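Local structure of prenyltransference for protein (Lavandula lanata, 5HC8) at residues 15-25 with 197-205; 96-106 with 121-129. The protein acts as lavandulyl diphosphate synthase, a prenyltransferase that joins two dimethylallyl diphosphate units head-to-middle. One frame throughout, in Å; residues are numbered along the deposited sequence.

In the fold
Interaction 1 and interaction 2 touch the same parallel sheet from very different places and have no atom in common, their nearest atoms lying about 10 Å apart. Interaction 1 is the buried one: it ties the inner strand 15-19 and the start of helix 23-30 to the loop 197-205. It divides into an apolar part, with Ala17, Ile19, Phe203 and Phe204, and a charged part at the magnesium, thiodiphosphate and substrate analogue. Interaction 2, only partly buried, fastens an edge strand, 103-107, and the end of helix 91-97 to helix 115-128; there apolar packing is pinned by two bonds to backbone nitrogens. Along the sequence, interaction 2 is nested inside the long excursion that interaction 1 closes.

Interaction 1: residues 15-25 with 197-205; sequences HVAIIIDGHRK and EQRLSNFFL. With MG (magnesium ion), chain B; PIS (trihydrogen thiodiphosphate), chain C; ISY (3-methylbut-3-enylsulfanyl(phosphonooxy)phosphinic acid), chain F; 61G (2-methylbuta-1,3-diene), chain D.
Glu197 meets Lys25 through a salt bridge, NZ to OE1 at 2.9 Å, the lysine using the anti lone pair of that oxygen. A bend at chi2 (-68°) places the glutamate's carboxylate between two cations, OE1 on Lys25 NZ and OE2 on Arg199 NH1; Arg199 NH1 also pairs with Glu212 of the second subunit. Glu197 CB lies over one face of the Arg199 guanidinium. One water links the backbone N of Glu197 to Asp21 OD2, whose salt-bridge partner is Arg193. Arg199 extends from CG to NE and turns its edge to the ISY phosphate, NH2 reaching O4 at 2.8 Å and NE reaching O5. Ser201 donates from OG to ISY O5 at 2.7 Å. Further on, Phe203 lays CD2 against Ile19 CG1 at 3.7 Å and receives Ala17 CB at its ring edge, and Phe204 brings CE2 to within 4.0 Å of His15 CE1. Across the cleft, Asp21 OD1 binds magnesium at 2.1 Å, alongside O2 of PIS, O7 of ISY and two waters, while the backbone nitrogens from Gly22 to Lys25, at the start of the helix, grip the thiodiphosphate. Apolar packing thus anchors a loop whose polar half holds one diphosphate beside the metal, consistent with two prenyl diphosphates being held side by side for coupling.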
loop_
_atom_site.group_PDB
_atom_site.type_symbol
_atom_site.label_atom_id
_atom_site.label_comp_id
_atom_site.label_asym_id
_atom_site.label_seq_id
_atom_site.Cartn_x
_atom_site.Cartn_y
_atom_site.Cartn_z
ATOM N N HIS A 15 1.174 11.776 -11.633
ATOM C CA HIS A 15 2.188 11.618 -10.557
ATOM C C HIS A 15 2.858 10.281 -10.734
ATOM O O HIS A 15 2.172 9.229 -10.745
ATOM C CB HIS A 15 1.480 11.716 -9.197
ATOM C CG HIS A 15 2.344 11.557 -7.995
ATOM N ND1 HIS A 15 1.812 11.580 -6.705
ATOM C CD2 HIS A 15 3.670 11.340 -7.852
ATOM C CE1 HIS A 15 2.792 11.396 -5.829
ATOM N NE2 HIS A 15 3.927 11.284 -6.501
ATOM N N VAL A 16 4.194 10.317 -10.880
ATOM C CA VAL A 16 5.016 9.080 -10.886
ATOM C C VAL A 16 5.919 9.087 -9.660
ATOM O O VAL A 16 6.573 10.138 -9.405
ATOM C CB VAL A 16 5.869 8.942 -12.203
ATOM C CG1 VAL A 16 6.779 7.682 -12.166
ATOM C CG2 VAL A 16 4.930 8.871 -13.403
ATOM N N ALA A 17 5.984 7.955 -8.926
ATOM C CA ALA A 17 6.859 7.848 -7.788
ATOM C C ALA A 17 7.792 6.717 -7.954
ATOM O O ALA A 17 7.411 5.664 -8.427
ATOM C CB ALA A 17 6.075 7.673 -6.460
ATOM N N ILE A 18 9.008 6.906 -7.462
ATOM C CA ILE A 18 10.048 5.923 -7.577
ATOM C C ILE A 18 10.697 5.514 -6.267
ATOM O O ILE A 18 11.136 6.356 -5.497
ATOM C CB ILE A 18 11.198 6.443 -8.488
ATOM C CG1 ILE A 18 10.637 6.810 -9.876
ATOM C CG2 ILE A 18 12.264 5.385 -8.633
ATOM C CD1 ILE A 18 11.670 7.346 -10.864
ATOM N N ILE A 19 10.706 4.220 -6.006
ATOM C CA ILE A 19 11.477 3.632 -4.899
ATOM C C ILE A 19 12.820 3.134 -5.390
ATOM O O ILE A 19 12.905 2.168 -6.133
ATOM C CB ILE A 19 10.682 2.469 -4.243
ATOM C CG1 ILE A 19 9.361 2.972 -3.671
ATOM C CG2 ILE A 19 11.460 1.749 -3.165
ATOM C CD1 ILE A 19 8.501 1.881 -3.073
ATOM N N ILE A 20 13.896 3.782 -4.935
ATOM C CA ILE A 20 15.259 3.415 -5.303
ATOM C C ILE A 20 15.774 2.340 -4.373
ATOM O O ILE A 20 15.490 2.328 -3.156
ATOM C CB ILE A 20 16.210 4.692 -5.353
ATOM C CG1 ILE A 20 16.385 5.320 -3.988
ATOM C CG2 ILE A 20 15.631 5.769 -6.299
ATOM C CD1 ILE A 20 17.117 6.638 -4.006
ATOM N N ASP A 21 16.488 1.387 -4.955
ATOM C CA ASP A 21 16.929 0.227 -4.223
ATOM C C ASP A 21 18.013 -0.489 -5.015
ATOM O O ASP A 21 18.127 -0.285 -6.239
ATOM C CB ASP A 21 15.713 -0.684 -3.941
ATOM C CG ASP A 21 15.914 -1.613 -2.728
ATOM O OD1 ASP A 21 16.694 -1.180 -1.873
ATOM O OD2 ASP A 21 15.377 -2.756 -2.711
ATOM N N GLY A 22 18.737 -1.390 -4.366
ATOM C CA GLY A 22 19.650 -2.296 -5.069
ATOM C C GLY A 22 21.064 -1.728 -5.148
ATOM O O GLY A 22 21.910 -2.258 -5.849
ATOM N N HIS A 23 21.340 -0.669 -4.413
ATOM C CA HIS A 23 22.669 -0.010 -4.499
ATOM C C HIS A 23 23.805 -0.842 -3.942
ATOM O O HIS A 23 24.869 -0.862 -4.500
ATOM C CB HIS A 23 22.666 1.333 -3.783
ATOM C CG HIS A 23 21.691 2.319 -4.342
ATOM N ND1 HIS A 23 20.375 2.387 -3.923
ATOM C CD2 HIS A 23 21.841 3.310 -5.241
ATOM C CE1 HIS A 23 19.772 3.380 -4.554
ATOM N NE2 HIS A 23 20.642 3.955 -5.354
ATOM N N ARG A 24 23.629 -1.461 -2.802
ATOM C CA ARG A 24 24.655 -2.358 -2.274
ATOM C C ARG A 24 24.821 -3.646 -3.098
ATOM O O ARG A 24 25.945 -4.063 -3.358
ATOM C CB ARG A 24 24.335 -2.644 -0.815
ATOM C CG ARG A 24 25.115 -3.810 -0.149
ATOM C CD ARG A 24 24.661 -4.010 1.297
ATOM N NE ARG A 24 23.639 -2.997 1.629
ATOM C CZ ARG A 24 23.848 -1.790 2.164
ATOM N NH1 ARG A 24 25.075 -1.402 2.543
ATOM N NH2 ARG A 24 22.792 -0.993 2.354
ATOM N N LYS A 25 23.737 -4.278 -3.521
ATOM C CA LYS A 25 23.813 -5.410 -4.464
ATOM C C LYS A 25 24.621 -5.032 -5.703
ATOM O O LYS A 25 25.475 -5.791 -6.165
ATOM C CB LYS A 25 22.425 -5.905 -4.898
ATOM C CG LYS A 25 21.580 -6.524 -3.773
ATOM C CD LYS A 25 20.184 -6.921 -4.246
ATOM C CE LYS A 25 19.292 -7.436 -3.100
ATOM N NZ LYS A 25 17.822 -7.238 -3.384
ATOM N N GLU A 197 12.495 -6.299 -5.483
ATOM C CA GLU A 197 11.660 -6.583 -4.296
ATOM C C GLU A 197 10.259 -6.077 -4.580
ATOM O O GLU A 197 10.081 -4.996 -5.221
ATOM C CB GLU A 197 12.194 -5.987 -2.996
ATOM C CG GLU A 197 13.678 -6.286 -2.734
ATOM C CD GLU A 197 13.985 -7.752 -2.437
ATOM O OE1 GLU A 197 15.187 -8.087 -2.512
ATOM O OE2 GLU A 197 13.095 -8.581 -2.157
ATOM N N GLN A 198 9.270 -6.798 -4.049
ATOM C CA GLN A 198 7.873 -6.476 -4.262
ATOM C C GLN A 198 7.213 -6.172 -2.898
ATOM O O GLN A 198 6.629 -7.048 -2.272
ATOM C CB GLN A 198 7.200 -7.646 -4.979
ATOM C CG GLN A 198 7.717 -7.838 -6.394
ATOM C CD GLN A 198 7.236 -9.185 -6.947
ATOM O OE1 GLN A 198 7.824 -10.277 -6.678
ATOM N NE2 GLN A 198 6.166 -9.149 -7.575
ATOM N N ARG A 199 7.373 -4.920 -2.487
ATOM C CA ARG A 199 6.922 -4.454 -1.180
ATOM C C ARG A 199 7.141 -2.930 -1.202
ATOM O O ARG A 199 7.873 -2.411 -2.040
ATOM C CB ARG A 199 7.674 -5.111 0.004
ATOM C CG ARG A 199 9.181 -4.953 -0.015
ATOM C CD ARG A 199 9.826 -5.443 1.266
ATOM N NE ARG A 199 11.304 -5.388 1.174
ATOM C CZ ARG A 199 12.111 -6.389 0.851
ATOM N NH1 ARG A 199 11.648 -7.602 0.619
ATOM N NH2 ARG A 199 13.430 -6.150 0.787
ATOM N N LEU A 200 6.463 -2.276 -0.284
ATOM C CA LEU A 200 6.456 -0.823 -0.137
ATOM C C LEU A 200 7.509 -0.331 0.807
ATOM O O LEU A 200 7.928 0.842 0.704
ATOM C CB LEU A 200 5.055 -0.376 0.322
ATOM C CG LEU A 200 3.920 -0.818 -0.624
ATOM C CD1 LEU A 200 2.589 -0.430 0.034
ATOM C CD2 LEU A 200 4.040 -0.155 -1.991
ATOM N N SER A 201 7.955 -1.180 1.740
ATOM C CA SER A 201 8.980 -0.739 2.700
ATOM C C SER A 201 8.698 0.566 3.447
ATOM O O SER A 201 9.606 1.325 3.786
ATOM C CB SER A 201 10.374 -0.672 2.058
ATOM O OG SER A 201 10.644 -1.883 1.382
ATOM N N ASN A 202 7.426 0.809 3.712
ATOM C CA ASN A 202 6.929 1.933 4.484
ATOM C C ASN A 202 7.090 3.249 3.723
ATOM O O ASN A 202 7.305 4.345 4.292
ATOM C CB ASN A 202 7.445 1.934 5.946
ATOM C CG ASN A 202 6.780 2.987 6.777
ATOM O OD1 ASN A 202 5.575 3.187 6.699
ATOM N ND2 ASN A 202 7.571 3.722 7.532
ATOM N N PHE A 203 6.971 3.148 2.386
ATOM C CA PHE A 203 6.697 4.349 1.591
ATOM C C PHE A 203 5.243 4.801 1.793
ATOM O O PHE A 203 4.566 4.457 2.795
ATOM C CB PHE A 203 7.081 4.079 0.114
ATOM C CG PHE A 203 7.146 5.288 -0.805
ATOM C CD1 PHE A 203 7.655 6.541 -0.419
ATOM C CD2 PHE A 203 6.790 5.116 -2.144
ATOM C CE1 PHE A 203 7.694 7.610 -1.269
ATOM C CE2 PHE A 203 6.844 6.201 -3.042
ATOM C CZ PHE A 203 7.334 7.446 -2.617
ATOM N N PHE A 204 4.730 5.612 0.853
ATOM C CA PHE A 204 3.320 5.920 0.869
ATOM C C PHE A 204 2.444 4.725 1.150
ATOM O O PHE A 204 2.616 3.612 0.596
ATOM C CB PHE A 204 2.842 6.465 -0.536
ATOM C CG PHE A 204 3.433 7.765 -1.000
ATOM C CD1 PHE A 204 3.663 8.828 -0.160
ATOM C CD2 PHE A 204 3.718 7.947 -2.359
ATOM C CE1 PHE A 204 4.219 9.991 -0.626
ATOM C CE2 PHE A 204 4.254 9.156 -2.855
ATOM C CZ PHE A 204 4.490 10.208 -1.984
ATOM N N LEU A 205 1.395 4.954 1.928
ATOM C CA LEU A 205 0.400 3.950 2.191
ATOM C C LEU A 205 -0.953 4.566 1.846
ATOM O O LEU A 205 -1.611 4.074 0.960
ATOM C CB LEU A 205 0.436 3.486 3.680
ATOM C CG LEU A 205 1.786 2.821 4.066
ATOM C CD1 LEU A 205 1.754 2.520 5.580
ATOM C CD2 LEU A 205 2.057 1.576 3.308
HETATM MG MG MG B . 17.536 -2.098 -0.153
HETATM P P1 PIS C . 20.486 -2.793 -1.235
HETATM O O1 PIS C . 20.953 -1.292 -0.908
HETATM P P2 PIS C . 20.100 0.047 -0.822
HETATM S S1 PIS C . 18.811 -0.419 0.095
HETATM O O2 PIS C . 18.972 -2.919 -1.506
HETATM O O3 PIS C . 21.304 -3.300 -2.422
HETATM O O4 PIS C . 19.723 0.331 -2.234
HETATM O O5 PIS C . 20.751 -3.560 0.100
HETATM O O6 PIS C . 21.048 1.110 -0.088
HETATM P P1 ISY F . 13.799 -2.903 2.468
HETATM O O2 ISY F . 14.139 -1.286 2.599
HETATM P P3 ISY F . 15.132 -0.413 1.740
HETATM O O4 ISY F . 14.063 -3.428 1.002
HETATM O O5 ISY F . 12.367 -3.273 2.952
HETATM O O6 ISY F . 14.787 -3.567 3.417
HETATM O O7 ISY F . 16.324 -1.203 1.338
HETATM O O8 ISY F . 15.381 0.964 2.514
HETATM S S9 ISY F . 14.070 -0.054 -0.077
HETATM C C10 ISY F . 13.055 1.323 0.406
HETATM C C11 ISY F . 13.681 2.444 -0.384
HETATM C C12 ISY F . 14.016 3.765 0.248
HETATM C C13 ISY F . 14.604 4.809 -0.586
HETATM C C14 ISY F . 13.953 3.964 1.717
HETATM C CAC 61G D . 18.087 4.473 1.133
HETATM C CAE 61G D . 18.956 4.769 -0.115
HETATM C CAB 61G D . 19.236 6.121 -0.715
HETATM C CAD 61G D . 19.391 3.647 -0.869
HETATM C CAA 61G D . 19.063 2.404 -0.266
HETATM O O HOH W 1 13.681 -3.677 -4.681
HETATM O O HOH W 2 16.241 -3.669 -0.381
HETATM O O HOH W 3 18.587 -3.181 1.497
#

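Interaction 2: residues 96-106 with 121-129; sequences VTSQQDIQFSA and ISYAEGLSQ
Phe104 is the main bump of this contact, its ring entering the groove made by Ile121 O, Ala124 CB and Glu125 CG on the helix. Phe104 CD2 touches Ala124 CB at 3.6 Å and Glu125 CG at the same distance, while the carbonyl O of Ile121 lies at the ring edge. The ring gets there because CG stands anti to the backbone N (chi1 172°), which carries the ring from the strand to the helix. Beside it, the small Ala106 sets CB against Ile121 CG2 at 3.7 Å. At the other end, Val96 CG2 presses on Leu127 CD2, tighter than usual van der Waals contact, and Thr97 CG2 adds a second methyl against the same branch. Val96 CG1 also touches Ser128 CB, which rests against both this methyl and the carbonyl O of Ile102.

Two bonds pin the strand's backbone. Ser128 OG accepts from Phe104 N at 3.0 Å and donates to Ala124 O in the carbonyl plane, so one hydroxyl joins strand and helix. Glu125, extended beyond CG, carries OE1 to Ala106 N at 2.9 Å, the N-H nearly straight at 168° and met on the anti side. An alanine in place of Glu125 would probably leave Ala106 N without this acceptor and open a gap beside the Phe104 ring where CG now packs. A water further bridges Phe104 O and Glu125 O.

Helix 115-128 runs roughly antiparallel to strand 103-107, as the connecting helix of a beta-alpha-beta unit completed by strand 135-140. Val92 of helix 91-97 and Leu88 of helix 74-89 also pack against Phe104.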
loop_
_atom_site.group_PDB
_atom_site.type_symbol
_atom_site.label_atom_id
_atom_site.label_comp_id
_atom_site.label_asym_id
_atom_site.label_seq_id
_atom_site.Cartn_x
_atom_site.Cartn_y
_atom_site.Cartn_z
ATOM N N VAL A 96 16.054 23.576 -11.751
ATOM C CA VAL A 96 15.043 24.560 -11.451
ATOM C C VAL A 96 15.340 25.878 -12.210
ATOM O O VAL A 96 14.402 26.643 -12.509
ATOM C CB VAL A 96 14.869 24.785 -9.939
ATOM C CG1 VAL A 96 14.642 23.479 -9.214
ATOM C CG2 VAL A 96 16.054 25.478 -9.313
ATOM N N THR A 97 16.615 26.098 -12.537
ATOM C CA THR A 97 17.043 27.284 -13.347
ATOM C C THR A 97 17.159 27.031 -14.850
ATOM O O THR A 97 17.402 27.969 -15.610
ATOM C CB THR A 97 18.310 28.000 -12.799
ATOM O OG1 THR A 97 19.478 27.181 -12.899
ATOM C CG2 THR A 97 18.093 28.375 -11.346
ATOM N N SER A 98 16.928 25.788 -15.287
ATOM C CA SER A 98 16.815 25.470 -16.709
ATOM C C SER A 98 15.478 25.896 -17.259
ATOM O O SER A 98 14.579 26.354 -16.533
ATOM C CB SER A 98 16.953 23.964 -16.944
ATOM O OG SER A 98 15.753 23.273 -16.609
ATOM N N GLN A 99 15.327 25.702 -18.557
ATOM C CA GLN A 99 14.044 25.933 -19.201
ATOM C C GLN A 99 13.005 24.896 -18.788
ATOM O O GLN A 99 11.849 25.063 -19.101
ATOM C CB GLN A 99 14.181 25.941 -20.717
ATOM C CG GLN A 99 14.940 27.162 -21.237
ATOM C CD GLN A 99 16.101 26.776 -22.150
ATOM O OE1 GLN A 99 17.207 26.449 -21.680
ATOM N NE2 GLN A 99 15.854 26.804 -23.464
ATOM N N GLN A 100 13.381 23.832 -18.089
ATOM C CA GLN A 100 12.346 22.902 -17.585
ATOM C C GLN A 100 11.579 23.496 -16.434
ATOM O O GLN A 100 10.382 23.193 -16.234
ATOM C CB GLN A 100 12.954 21.535 -17.296
ATOM C CG GLN A 100 13.448 20.937 -18.604
ATOM C CD GLN A 100 13.860 19.495 -18.495
ATOM O OE1 GLN A 100 14.839 19.164 -17.803
ATOM N NE2 GLN A 100 13.143 18.627 -19.205
ATOM N N ASP A 101 12.231 24.428 -15.738
ATOM C CA ASP A 101 11.521 25.279 -14.826
ATOM C C ASP A 101 10.893 24.448 -13.700
ATOM O O ASP A 101 9.732 24.648 -13.321
ATOM C CB ASP A 101 10.410 26.045 -15.539
ATOM C CG ASP A 101 9.956 27.273 -14.756
ATOM O OD1 ASP A 101 10.730 27.831 -13.952
ATOM O OD2 ASP A 101 8.803 27.653 -14.914
ATOM N N ILE A 102 11.674 23.514 -13.189
ATOM C CA ILE A 102 11.157 22.554 -12.223
ATOM C C ILE A 102 10.886 23.173 -10.881
ATOM O O ILE A 102 11.649 23.979 -10.417
ATOM C CB ILE A 102 12.134 21.391 -12.124
ATOM C CG1 ILE A 102 11.924 20.569 -13.396
ATOM C CG2 ILE A 102 11.907 20.560 -10.857
ATOM C CD1 ILE A 102 13.255 20.237 -13.956
ATOM N N GLN A 103 9.774 22.793 -10.279
ATOM C CA GLN A 103 9.484 23.185 -8.942
ATOM C C GLN A 103 9.940 22.084 -7.994
ATOM O O GLN A 103 9.539 20.925 -8.196
ATOM C CB GLN A 103 8.017 23.394 -8.776
ATOM C CG GLN A 103 7.420 24.380 -9.756
ATOM C CD GLN A 103 5.898 24.431 -9.642
ATOM O OE1 GLN A 103 5.374 24.959 -8.670
ATOM N NE2 GLN A 103 5.185 23.855 -10.627
ATOM N N PHE A 104 10.753 22.450 -6.976
ATOM C CA PHE A 104 11.361 21.505 -6.059
ATOM C C PHE A 104 10.749 21.590 -4.673
ATOM O O PHE A 104 10.558 22.659 -4.153
ATOM C CB PHE A 104 12.873 21.655 -5.954
ATOM C CG PHE A 104 13.429 20.797 -4.858
ATOM C CD1 PHE A 104 13.679 19.462 -5.082
ATOM C CD2 PHE A 104 13.589 21.302 -3.574
ATOM C CE1 PHE A 104 14.134 18.638 -4.077
ATOM C CE2 PHE A 104 14.023 20.490 -2.555
ATOM C CZ PHE A 104 14.293 19.145 -2.803
ATOM N N SER A 105 10.326 20.456 -4.107
ATOM C CA SER A 105 9.930 20.370 -2.719
ATOM C C SER A 105 10.547 19.137 -2.099
ATOM O O SER A 105 10.866 18.199 -2.805
ATOM C CB SER A 105 8.449 20.240 -2.534
ATOM O OG SER A 105 7.707 21.236 -3.144
ATOM N N ALA A 106 10.730 19.158 -0.783
ATOM C CA ALA A 106 11.085 17.967 -0.057
ATOM C C ALA A 106 9.967 17.700 0.923
ATOM O O ALA A 106 9.298 18.665 1.472
ATOM C CB ALA A 106 12.463 18.055 0.637
ATOM N N ILE A 121 17.892 21.984 1.166
ATOM C CA ILE A 121 16.479 21.842 0.832
ATOM C C ILE A 121 15.839 23.241 0.784
ATOM O O ILE A 121 15.274 23.609 -0.229
ATOM C CB ILE A 121 15.739 20.928 1.871
ATOM C CG1 ILE A 121 16.149 19.445 1.689
ATOM C CG2 ILE A 121 14.239 21.050 1.750
ATOM C CD1 ILE A 121 15.828 18.567 2.871
ATOM N N SER A 122 15.955 24.018 1.865
ATOM C CA SER A 122 15.429 25.399 1.868
ATOM C C SER A 122 15.868 26.202 0.690
ATOM O O SER A 122 15.078 26.915 0.087
ATOM C CB SER A 122 15.854 26.151 3.137
ATOM O OG SER A 122 14.939 25.815 4.178
ATOM N N TYR A 123 17.125 26.068 0.327
ATOM C CA TYR A 123 17.651 26.859 -0.770
ATOM C C TYR A 123 16.946 26.457 -2.058
ATOM O O TYR A 123 16.344 27.305 -2.755
ATOM C CB TYR A 123 19.185 26.697 -0.877
ATOM C CG TYR A 123 19.811 27.160 -2.194
ATOM C CD1 TYR A 123 19.764 28.510 -2.578
ATOM C CD2 TYR A 123 20.487 26.251 -3.038
ATOM C CE1 TYR A 123 20.347 28.930 -3.758
ATOM C CE2 TYR A 123 21.084 26.660 -4.240
ATOM C CZ TYR A 123 21.007 27.998 -4.611
ATOM O OH TYR A 123 21.593 28.433 -5.807
ATOM N N ALA A 124 16.960 25.156 -2.359
ATOM C CA ALA A 124 16.351 24.677 -3.596
ATOM C C ALA A 124 14.848 24.926 -3.682
ATOM O O ALA A 124 14.308 25.114 -4.765
ATOM C CB ALA A 124 16.683 23.193 -3.848
ATOM N N GLU A 125 14.167 24.930 -2.557
ATOM C CA GLU A 125 12.769 25.169 -2.553
ATOM C C GLU A 125 12.531 26.672 -2.852
ATOM O O GLU A 125 11.686 27.047 -3.685
ATOM C CB GLU A 125 12.175 24.786 -1.178
ATOM C CG GLU A 125 12.108 23.244 -0.926
ATOM C CD GLU A 125 11.331 22.864 0.323
ATOM O OE1 GLU A 125 10.701 21.762 0.419
ATOM O OE2 GLU A 125 11.398 23.665 1.270
ATOM N N GLY A 126 13.286 27.523 -2.153
ATOM C CA GLY A 126 13.210 28.981 -2.367
ATOM C C GLY A 126 13.525 29.415 -3.786
ATOM O O GLY A 126 12.779 30.183 -4.369
ATOM N N LEU A 127 14.596 28.859 -4.345
ATOM C CA LEU A 127 15.002 29.096 -5.732
ATOM C C LEU A 127 13.934 28.707 -6.764
ATOM O O LEU A 127 13.877 29.264 -7.868
ATOM C CB LEU A 127 16.298 28.333 -5.998
ATOM C CG LEU A 127 17.100 28.618 -7.246
ATOM C CD1 LEU A 127 17.858 29.923 -7.014
ATOM C CD2 LEU A 127 18.065 27.482 -7.609
ATOM N N SER A 128 13.046 27.782 -6.407
ATOM C CA SER A 128 12.096 27.244 -7.390
ATOM C C SER A 128 10.672 27.617 -7.035
ATOM O O SER A 128 9.707 27.214 -7.696
ATOM C CB SER A 128 12.280 25.716 -7.479
ATOM O OG SER A 128 12.014 25.092 -6.240
ATOM N N GLN A 129 10.526 28.420 -5.996
ATOM C CA GLN A 129 9.231 28.711 -5.471
ATOM C C GLN A 129 8.271 29.247 -6.533
ATOM O O GLN A 129 7.076 28.922 -6.511
ATOM C CB GLN A 129 9.332 29.722 -4.321
ATOM C CG GLN A 129 7.950 30.087 -3.795
ATOM C CD GLN A 129 7.928 30.388 -2.313
ATOM O OE1 GLN A 129 8.829 31.039 -1.793
ATOM N NE2 GLN A 129 6.882 29.923 -1.626
HETATM O O HOH W 4 9.495 25.182 -3.984
#